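Fiber (Human adenovirus 26, PDB 6FJN) forms the receptor-attaching knob at the tip of the adenovirus fibre, a trimeric domain by which the virus probably engages host-cell receptors during entry. Local coordinates at residues Phe160-Asp165 against Gln169-Thr174; Val128-Gly131 against Tyr135-Val138. One frame throughout, in Å; residues are numbered along the deposited sequence. Where two conformers were deposited one is given.

Both contacts lie at the same end of the knob's beta-sandwich, their centres about 6 Å apart, and illustrate how a hairpin end and a returning loop are joined through both backbone and side chains. Contact 2 closes the hairpin between strands 123-129 and 137-144; contact 1 follows in the chain, where strand 154-161, the neighbour of 137-144, gives way to a loop that returns against it. Two links connect them: G131 N meets D172 O at 2.8 Å, and Q136 NE2 meets Q169 OE1 at 2.9 Å, both probable hydrogen bonds. Each contact also touches the second subunit, and both lie away from the residues seen in contact with L-glutamate.

Contact 1 (Phe160-Asp165 against Gln169-Thr174); sequences FTWQKD and QQFDVT
F171 presents the edge of its ring to two aromatic neighbours at once, F160 and W162, and this three-ring cluster carries the contact between 160-165 and 169-174. Toward F160 the pair is T-shaped: the F171 edge points at the F160 face, with the planes at 78° and the centroids 5.7 Å apart. The leading atom is F171 CZ, which comes to 3.9 Å from F160 CG, where that ring joins its CB. The adjacent edge atom serves the other partner, F171 CE2 lying 3.7 Å from W162 CZ3. Here the six-membered ring of the indole is inclined at 45°, and the two rings meet on a slant. V173 adds an aliphatic element, its CG2 methyl reaching 4.0 Å from F160 CE2, on the side of the ring beyond CD2.

Because F160 and W162 are two residues apart in a nearly extended chain, their side chains project to the same side and can share one guest. F171 reaches them with its CG anti to the backbone N (chi1 -174°), which carries the ring out from the loop toward strand 154-161. The contact is thus wholly apolar, and its four touching residues are buried.

Outside the cluster, W162 stacks on Y166, in the short connection between the two segments, while a backbone bond between F171 and A43 ties the loop to the other sheet. D172, next to F171 in the loop, forms a salt bridge through OD2 with K117 of the second subunit. F160 packs on V138 and I140 of strand 137-144, and both phenylalanines touch L41 of strand 34-43, so the cluster lies between the four-stranded sheet and strand 34-43 of the other sheet.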
loop_
_atom_site.group_PDB
_atom_site.type_symbol
_atom_site.label_atom_id
_atom_site.label_comp_id
_atom_site.label_asym_id
_atom_site.label_seq_id
_atom_site.Cartn_x
_atom_site.Cartn_y
_atom_site.Cartn_z
ATOM N N PHE A 160 -15.030 0.626 9.284
ATOM C CA PHE A 160 -15.481 -0.122 8.128
ATOM C C PHE A 160 -16.907 0.316 7.845
ATOM O O PHE A 160 -17.761 0.280 8.778
ATOM C CB PHE A 160 -15.405 -1.619 8.422
ATOM C CG PHE A 160 -14.000 -2.094 8.685
ATOM C CD1 PHE A 160 -13.467 -2.009 9.963
ATOM C CD2 PHE A 160 -13.175 -2.501 7.646
ATOM C CE1 PHE A 160 -12.173 -2.355 10.204
ATOM C CE2 PHE A 160 -11.863 -2.886 7.896
ATOM C CZ PHE A 160 -11.373 -2.789 9.163
ATOM N N THR A 161 -17.165 0.784 6.621
ATOM C CA THR A 161 -18.454 1.371 6.275
ATOM C C THR A 161 -18.909 0.809 4.956
ATOM O O THR A 161 -18.081 0.727 4.014
ATOM C CB THR A 161 -18.322 2.920 6.143
ATOM O OG1 THR A 161 -17.683 3.467 7.287
ATOM C CG2 THR A 161 -19.659 3.588 5.979
ATOM N N TRP A 162 -20.163 0.460 4.819
ATOM C CA TRP A 162 -20.610 -0.119 3.554
ATOM C C TRP A 162 -22.074 0.218 3.348
ATOM O O TRP A 162 -22.755 0.746 4.215
ATOM C CB TRP A 162 -20.352 -1.625 3.488
ATOM C CG TRP A 162 -21.025 -2.446 4.517
ATOM C CD1 TRP A 162 -22.115 -3.223 4.315
ATOM C CD2 TRP A 162 -20.589 -2.698 5.850
ATOM N NE1 TRP A 162 -22.432 -3.918 5.461
ATOM C CE2 TRP A 162 -21.503 -3.621 6.416
ATOM C CE3 TRP A 162 -19.554 -2.229 6.650
ATOM C CZ2 TRP A 162 -21.386 -4.077 7.729
ATOM C CZ3 TRP A 162 -19.445 -2.673 7.948
ATOM C CH2 TRP A 162 -20.368 -3.588 8.486
ATOM N N GLN A 163 -22.533 -0.089 2.126
ATOM C CA GLN A 163 -23.883 0.215 1.673
ATOM C C GLN A 163 -24.659 -1.054 1.271
ATOM O O GLN A 163 -25.881 -1.105 1.455
ATOM C CB GLN A 163 -23.790 1.170 0.478
ATOM C CG GLN A 163 -23.178 2.556 0.804
ATOM C CD GLN A 163 -21.661 2.633 1.003
ATOM O OE1 GLN A 163 -20.840 1.885 0.373
ATOM N NE2 GLN A 163 -21.252 3.550 1.933
ATOM N N LYS A 164 -23.982 -2.042 0.688
ATOM C CA LYS A 164 -24.644 -3.283 0.228
ATOM C C LYS A 164 -25.195 -4.090 1.393
ATOM O O LYS A 164 -24.741 -4.015 2.538
ATOM C CB LYS A 164 -23.682 -4.146 -0.608
ATOM C CG LYS A 164 -23.470 -3.669 -2.038
ATOM C CD LYS A 164 -22.670 -4.694 -2.838
ATOM C CE LYS A 164 -22.053 -4.087 -4.089
ATOM N NZ LYS A 164 -21.371 -2.792 -3.814
ATOM N N ASP A 165 -26.227 -4.856 1.086
ATOM C CA ASP A 165 -26.776 -5.784 2.032
ATOM C C ASP A 165 -25.887 -7.015 2.107
ATOM O O ASP A 165 -25.819 -7.833 1.152
ATOM C CB ASP A 165 -28.164 -6.227 1.604
ATOM C CG ASP A 165 -28.707 -7.347 2.481
ATOM O OD1 ASP A 165 -28.520 -7.244 3.727
ATOM O OD2 ASP A 165 -29.302 -8.311 1.928
ATOM N N GLN A 169 -24.295 -13.030 6.135
ATOM C CA GLN A 169 -22.860 -13.299 6.036
ATOM C C GLN A 169 -22.176 -12.968 7.339
ATOM O O GLN A 169 -22.632 -12.144 8.161
ATOM C CB GLN A 169 -22.256 -12.512 4.862
ATOM C CG GLN A 169 -22.790 -12.955 3.522
ATOM C CD GLN A 169 -22.148 -12.190 2.398
ATOM O OE1 GLN A 169 -22.855 -11.370 1.708
ATOM N NE2 GLN A 169 -20.915 -12.416 2.153
ATOM N N GLN A 170 -20.987 -13.539 7.485
ATOM C CA GLN A 170 -20.080 -13.263 8.577
ATOM C C GLN A 170 -19.199 -12.094 8.191
ATOM O O GLN A 170 -18.601 -12.097 7.090
ATOM C CB GLN A 170 -19.225 -14.502 8.826
ATOM C CG GLN A 170 -18.203 -14.356 9.939
ATOM C CD GLN A 170 -17.526 -15.673 10.231
ATOM O OE1 GLN A 170 -17.706 -16.690 9.505
ATOM N NE2 GLN A 170 -16.716 -15.705 11.284
ATOM N N PHE A 171 -19.057 -11.097 9.058
ATOM C CA PHE A 171 -18.111 -10.023 8.768
ATOM C C PHE A 171 -16.703 -10.577 8.785
ATOM O O PHE A 171 -16.229 -11.097 9.812
ATOM C CB PHE A 171 -18.264 -8.872 9.742
ATOM C CG PHE A 171 -17.412 -7.693 9.372
ATOM C CD1 PHE A 171 -16.054 -7.675 9.674
ATOM C CD2 PHE A 171 -17.953 -6.600 8.720
ATOM C CE1 PHE A 171 -15.259 -6.640 9.314
ATOM C CE2 PHE A 171 -17.135 -5.520 8.356
ATOM C CZ PHE A 171 -15.779 -5.562 8.663
ATOM N N ASP A 172 -16.001 -10.427 7.675
ATOM C CA ASP A 172 -14.600 -10.823 7.560
ATOM C C ASP A 172 -14.102 -10.079 6.334
ATOM O O ASP A 172 -14.841 -9.998 5.328
ATOM C CB ASP A 172 -14.459 -12.321 7.346
ATOM C CG ASP A 172 -13.006 -12.800 7.487
ATOM O OD1 ASP A 172 -12.181 -12.048 7.909
ATOM O OD2 ASP A 172 -12.758 -14.001 7.205
ATOM N N VAL A 173 -12.937 -9.473 6.393
ATOM C CA VAL A 173 -12.433 -8.673 5.271
ATOM C C VAL A 173 -11.037 -9.047 4.888
ATOM O O VAL A 173 -10.246 -9.583 5.698
ATOM C CB VAL A 173 -12.532 -7.155 5.563
ATOM C CG1 VAL A 173 -13.958 -6.683 5.580
ATOM C CG2 VAL A 173 -11.776 -6.773 6.839
ATOM N N THR A 174 -10.701 -8.784 3.636
ATOM C CA THR A 174 -9.345 -8.917 3.143
ATOM C C THR A 174 -8.385 -8.021 3.910
ATOM O O THR A 174 -8.771 -7.069 4.590
ATOM C CB THR A 174 -9.311 -8.605 1.633
ATOM O OG1 THR A 174 -9.904 -7.327 1.389
ATOM C CG2 THR A 174 -10.046 -9.658 0.853
#

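Contact 2 (Val128-Gly131 against Tyr135-Val138); sequences VYLG and YQPV
The hairpin joining strands 123-129 and 137-144, the G and H strands of the adenovirus knob, begins its turn here, with V128-G131 running antiparallel to Y135-V138. V128 and V138 form a hydrogen-bonded pair: V128 N donates to V138 O at 2.8 Å, and V138 N returns the bond to V128 O, also at 2.8 Å. One step on, Y129 and P137 are a non-hydrogen-bonded pair, a position that suits proline, which has no amide hydrogen to offer. The ladder continues past the regular strands with L130 N donating to Q136 O at 2.9 Å. Between these bonds, P137 CA and Y129 CA each turn a C-H toward a carbonyl oxygen, P137 CA approaching V128 O and Y129 CA approaching Q136 O.

The side chains divide between the two faces. On one, Y129 lays its CD2-CE2 side obliquely along the proline, CE2 coming to 3.8 Å from P137 CB. On the other, V128 CG2 meets V138 CB at 4.1 Å, and V138 CG2 extends the apolar patch to L130 CB at 4.0 Å. V138 makes this last contact because its CG2 stands beside its own backbone N, with CG1 anti to that atom (chi1 171°).

Q136 crosses L130 at a slant, its CB resting against L130 CB and the L130 carbonyl oxygen, and its amide NE2 is held by Q169. The amide oxygen OE1 lies 3.0 Å from L130 O, a close approach of two acceptors, although OE1 has a hydrogen bond elsewhere in the structure. The alternation of pairs is that of antiparallel strands, and the short connection between consecutive strands makes it a beta hairpin, with 123-129 the outermost strand of its sheet within this chain of the knob's beta-sandwich.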
loop_
_atom_site.group_PDB
_atom_site.type_symbol
_atom_site.label_atom_id
_atom_site.label_comp_id
_atom_site.label_asym_id
_atom_site.label_seq_id
_atom_site.Cartn_x
_atom_site.Cartn_y
_atom_site.Cartn_z
ATOM N N VAL A 128 -11.676 -2.554 1.113
ATOM C CA VAL A 128 -11.361 -3.955 1.348
ATOM C C VAL A 128 -12.613 -4.743 0.943
ATOM O O VAL A 128 -13.611 -4.137 0.528
ATOM C CB VAL A 128 -10.923 -4.225 2.792
ATOM C CG1 VAL A 128 -9.615 -3.534 3.082
ATOM C CG2 VAL A 128 -12.001 -3.807 3.805
ATOM N N TYR A 129 -12.575 -6.067 1.072
ATOM C CA TYR A 129 -13.635 -6.871 0.435
ATOM C C TYR A 129 -14.144 -7.918 1.417
ATOM O O TYR A 129 -13.373 -8.731 1.975
ATOM C CB TYR A 129 -13.128 -7.493 -0.890
ATOM C CG TYR A 129 -12.946 -6.395 -1.878
ATOM C CD1 TYR A 129 -11.806 -5.595 -1.919
ATOM C CD2 TYR A 129 -13.983 -6.047 -2.750
ATOM C CE1 TYR A 129 -11.719 -4.459 -2.728
ATOM C CE2 TYR A 129 -13.863 -4.947 -3.596
ATOM C CZ TYR A 129 -12.740 -4.158 -3.548
ATOM O OH TYR A 129 -12.587 -3.028 -4.369
ATOM N N LEU A 130 -15.454 -7.890 1.640
ATOM C CA LEU A 130 -16.096 -8.792 2.584
ATOM C C LEU A 130 -16.089 -10.212 2.048
ATOM O O LEU A 130 -16.508 -10.467 0.906
ATOM C CB LEU A 130 -17.540 -8.316 2.858
ATOM C CG LEU A 130 -18.074 -8.947 4.177
ATOM C CD1 LEU A 130 -18.105 -7.969 5.294
ATOM C CD2 LEU A 130 -19.192 -9.868 4.083
ATOM N N GLY A 131 -15.660 -11.140 2.888
ATOM C CA GLY A 131 -15.561 -12.527 2.469
ATOM C C GLY A 131 -14.532 -12.779 1.406
ATOM O O GLY A 131 -14.515 -13.826 0.776
ATOM N N TYR A 135 -17.018 -8.574 -5.461
ATOM C CA TYR A 135 -18.199 -7.769 -5.606
ATOM C C TYR A 135 -18.745 -7.249 -4.282
ATOM O O TYR A 135 -19.850 -6.690 -4.254
ATOM C CB TYR A 135 -19.276 -8.577 -6.381
ATOM C CG TYR A 135 -19.688 -9.869 -5.724
ATOM C CD1 TYR A 135 -18.998 -11.067 -6.022
ATOM C CD2 TYR A 135 -20.744 -9.934 -4.839
ATOM C CE1 TYR A 135 -19.350 -12.257 -5.405
ATOM C CE2 TYR A 135 -21.133 -11.117 -4.263
ATOM C CZ TYR A 135 -20.408 -12.299 -4.544
ATOM O OH TYR A 135 -20.820 -13.460 -3.930
ATOM N N GLN A 136 -17.989 -7.382 -3.195
ATOM C CA GLN A 136 -18.430 -6.965 -1.873
ATOM C C GLN A 136 -17.479 -5.970 -1.230
ATOM O O GLN A 136 -16.892 -6.210 -0.189
ATOM C CB GLN A 136 -18.620 -8.162 -0.959
ATOM C CG GLN A 136 -19.696 -9.110 -1.531
ATOM C CD GLN A 136 -20.228 -10.127 -0.544
ATOM O OE1 GLN A 136 -19.473 -10.603 0.377
ATOM N NE2 GLN A 136 -21.456 -10.439 -0.632
ATOM N N PRO A 137 -17.367 -4.765 -1.814
ATOM C CA PRO A 137 -16.513 -3.754 -1.213
ATOM C C PRO A 137 -17.025 -3.262 0.131
ATOM O O PRO A 137 -18.248 -3.158 0.394
ATOM C CB PRO A 137 -16.576 -2.623 -2.199
ATOM C CG PRO A 137 -17.907 -2.782 -2.902
ATOM C CD PRO A 137 -18.091 -4.274 -2.996
ATOM N N VAL A 138 -16.083 -2.927 0.983
ATOM C CA VAL A 138 -16.281 -2.301 2.277
ATOM C C VAL A 138 -15.271 -1.182 2.337
ATOM O O VAL A 138 -14.072 -1.410 2.099
ATOM C CB VAL A 138 -16.060 -3.311 3.401
ATOM C CG1 VAL A 138 -16.033 -2.627 4.769
ATOM C CG2 VAL A 138 -17.101 -4.410 3.389
#